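Local atomic coordinates of cellulosomal scaffoldin (Bacteroides cellulosolvens, PDB entry 1TYJ), a protein that provides a type II cohesin module that binds dockerin and so probably helps assemble the cellulosome. Residues D16-T21 with I126-F131. Numbering follows the deposited sequence. Where two conformers were deposited one is given.
Sequences DKVTLT and IKLATF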
# COMPACT_ATOMS: atom_id res chain seq x y z
N ASP A 16 -13.86 -11.94 9.72
CA ASP A 16 -12.73 -11.30 10.40
C ASP A 16 -12.13 -10.23 9.49
O ASP A 16 -12.28 -10.29 8.26
CB ASP A 16 -11.63 -12.34 10.70
CG ASP A 16 -11.97 -13.23 11.91
OD1 ASP A 16 -13.00 -12.96 12.59
OD2 ASP A 16 -11.20 -14.19 12.17
N LYS A 17 -11.39 -9.30 10.11
CA LYS A 17 -10.69 -8.27 9.35
C LYS A 17 -9.20 -8.60 9.46
O LYS A 17 -8.71 -9.04 10.54
CB LYS A 17 -10.87 -6.89 9.98
CG LYS A 17 -12.29 -6.46 10.25
CD LYS A 17 -13.02 -6.05 9.04
CE LYS A 17 -14.50 -5.76 9.40
NZ LYS A 17 -14.74 -4.71 10.45
N VAL A 18 -8.47 -8.42 8.36
CA VAL A 18 -7.03 -8.63 8.37
C VAL A 18 -6.40 -7.43 7.69
O VAL A 18 -6.92 -6.97 6.66
CB VAL A 18 -6.66 -9.98 7.64
CG1 VAL A 18 -7.36 -10.14 6.26
CG2 VAL A 18 -5.13 -10.14 7.52
N THR A 19 -5.33 -6.90 8.29
CA THR A 19 -4.71 -5.68 7.78
C THR A 19 -3.31 -5.92 7.22
O THR A 19 -2.47 -6.56 7.88
CB THR A 19 -4.71 -4.62 8.88
OG1 THR A 19 -6.07 -4.37 9.27
CG2 THR A 19 -4.05 -3.30 8.43
N LEU A 20 -3.09 -5.44 5.99
CA LEU A 20 -1.77 -5.38 5.39
C LEU A 20 -1.18 -4.00 5.70
O LEU A 20 -1.68 -2.98 5.20
CB LEU A 20 -1.92 -5.52 3.87
CG LEU A 20 -0.61 -5.63 3.06
CD1 LEU A 20 0.06 -6.99 3.37
CD2 LEU A 20 -0.85 -5.49 1.55
N THR A 21 -0.13 -3.95 6.51
CA THR A 21 0.59 -2.72 6.73
C THR A 21 1.72 -2.69 5.70
O THR A 21 2.46 -3.69 5.54
CB THR A 21 1.13 -2.66 8.15
OG1 THR A 21 0.04 -2.59 9.09
CG2 THR A 21 2.02 -1.42 8.34
N ILE A 126 -4.12 -18.32 0.98
CA ILE A 126 -4.00 -17.50 -0.20
C ILE A 126 -3.06 -16.34 0.11
O ILE A 126 -2.92 -15.93 1.26
CB ILE A 126 -5.37 -16.92 -0.65
CG1 ILE A 126 -5.95 -15.96 0.40
CG2 ILE A 126 -6.39 -18.04 -0.92
CD1 ILE A 126 -7.19 -15.14 -0.11
N LYS A 127 -2.38 -15.85 -0.92
CA LYS A 127 -1.60 -14.62 -0.81
C LYS A 127 -2.58 -13.51 -0.39
O LYS A 127 -3.65 -13.37 -0.97
CB LYS A 127 -0.96 -14.29 -2.17
CG LYS A 127 0.18 -15.23 -2.54
CD LYS A 127 0.52 -14.98 -4.03
CE LYS A 127 1.72 -15.79 -4.50
NZ LYS A 127 2.05 -15.41 -5.92
N LEU A 128 -2.21 -12.72 0.60
CA LEU A 128 -3.18 -11.66 0.99
C LEU A 128 -3.39 -10.66 -0.16
O LEU A 128 -4.53 -10.20 -0.43
CB LEU A 128 -2.70 -10.95 2.24
CG LEU A 128 -3.65 -9.84 2.75
CD1 LEU A 128 -5.08 -10.39 2.96
CD2 LEU A 128 -3.11 -9.24 4.07
N ALA A 129 -2.30 -10.30 -0.82
CA ALA A 129 -2.34 -9.41 -1.98
C ALA A 129 -1.03 -9.53 -2.71
O ALA A 129 -0.07 -10.10 -2.18
CB ALA A 129 -2.58 -7.95 -1.52
N THR A 130 -0.99 -8.96 -3.92
CA THR A 130 0.24 -8.86 -4.68
C THR A 130 0.44 -7.43 -5.22
O THR A 130 -0.53 -6.79 -5.62
CB THR A 130 0.20 -9.88 -5.88
OG1 THR A 130 -0.87 -9.55 -6.77
CG2 THR A 130 0.02 -11.32 -5.39
N PHE A 131 1.68 -6.95 -5.24
CA PHE A 131 1.96 -5.72 -5.95
C PHE A 131 2.22 -6.11 -7.42
O PHE A 131 3.11 -6.92 -7.70
CB PHE A 131 3.22 -5.07 -5.38
CG PHE A 131 3.07 -4.55 -3.97
CD1 PHE A 131 3.40 -5.35 -2.89
CD2 PHE A 131 2.68 -3.23 -3.74
CE1 PHE A 131 3.30 -4.86 -1.55
CE2 PHE A 131 2.58 -2.71 -2.42
CZ PHE A 131 2.89 -3.53 -1.32
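Asp16 OD2, gripped by the ammonium group of Lys170 and the backbone NH of Ala13, lies just before the strand from which Val18 and Leu20 reach across to Leu128 and Ala129. These four buried residues meet through hydrocarbon alone. Leu128 stands in the middle, its CA 7.8 Å from that of Leu20; its CD1 meets Val18, while its CD2 meets both Val18 and Leu20. CD1 of Leu128 lies 4.0 Å from CG1 of Val18, while CD2 of Leu128 is 4.1 Å from CG2 of the same valine, so that both branches of Val18 are used. The CD2 methyl also touches Leu20, where it is 3.9 Å from CB and equally close to CD1. The bond from CA to CB of Leu128 points toward residues 16-21, and with CG anti to the backbone N (chi1 -179°) the two methyls are carried on to Val18 and Leu20, the side chains running past one another in opposite senses. The remaining methyl of Leu20, CD2, makes a looser contact with Ala129 CB at 4.3 Å. Leu128 has helical backbone angles (phi -64°, psi -41°) between extended neighbours, a local break in strand 126-131 at the very residue that fills the interface. Ile7 and Ile167 widen the apolar cluster, each touching both Val18 and Leu128. On the other face of strand 17-25, the bond from CA to CB of Thr19 points away from 126-131, and its OG1 hydrogen-bonds to Thr114 OG1. The two segments belong to different sheets, and their meeting is part of the core of the cohesin beta sandwich. With 214 Å² buried and just aliphatic groups in touch, the sheets are probably held together here by hydrophobic burial rather than by directional bonds.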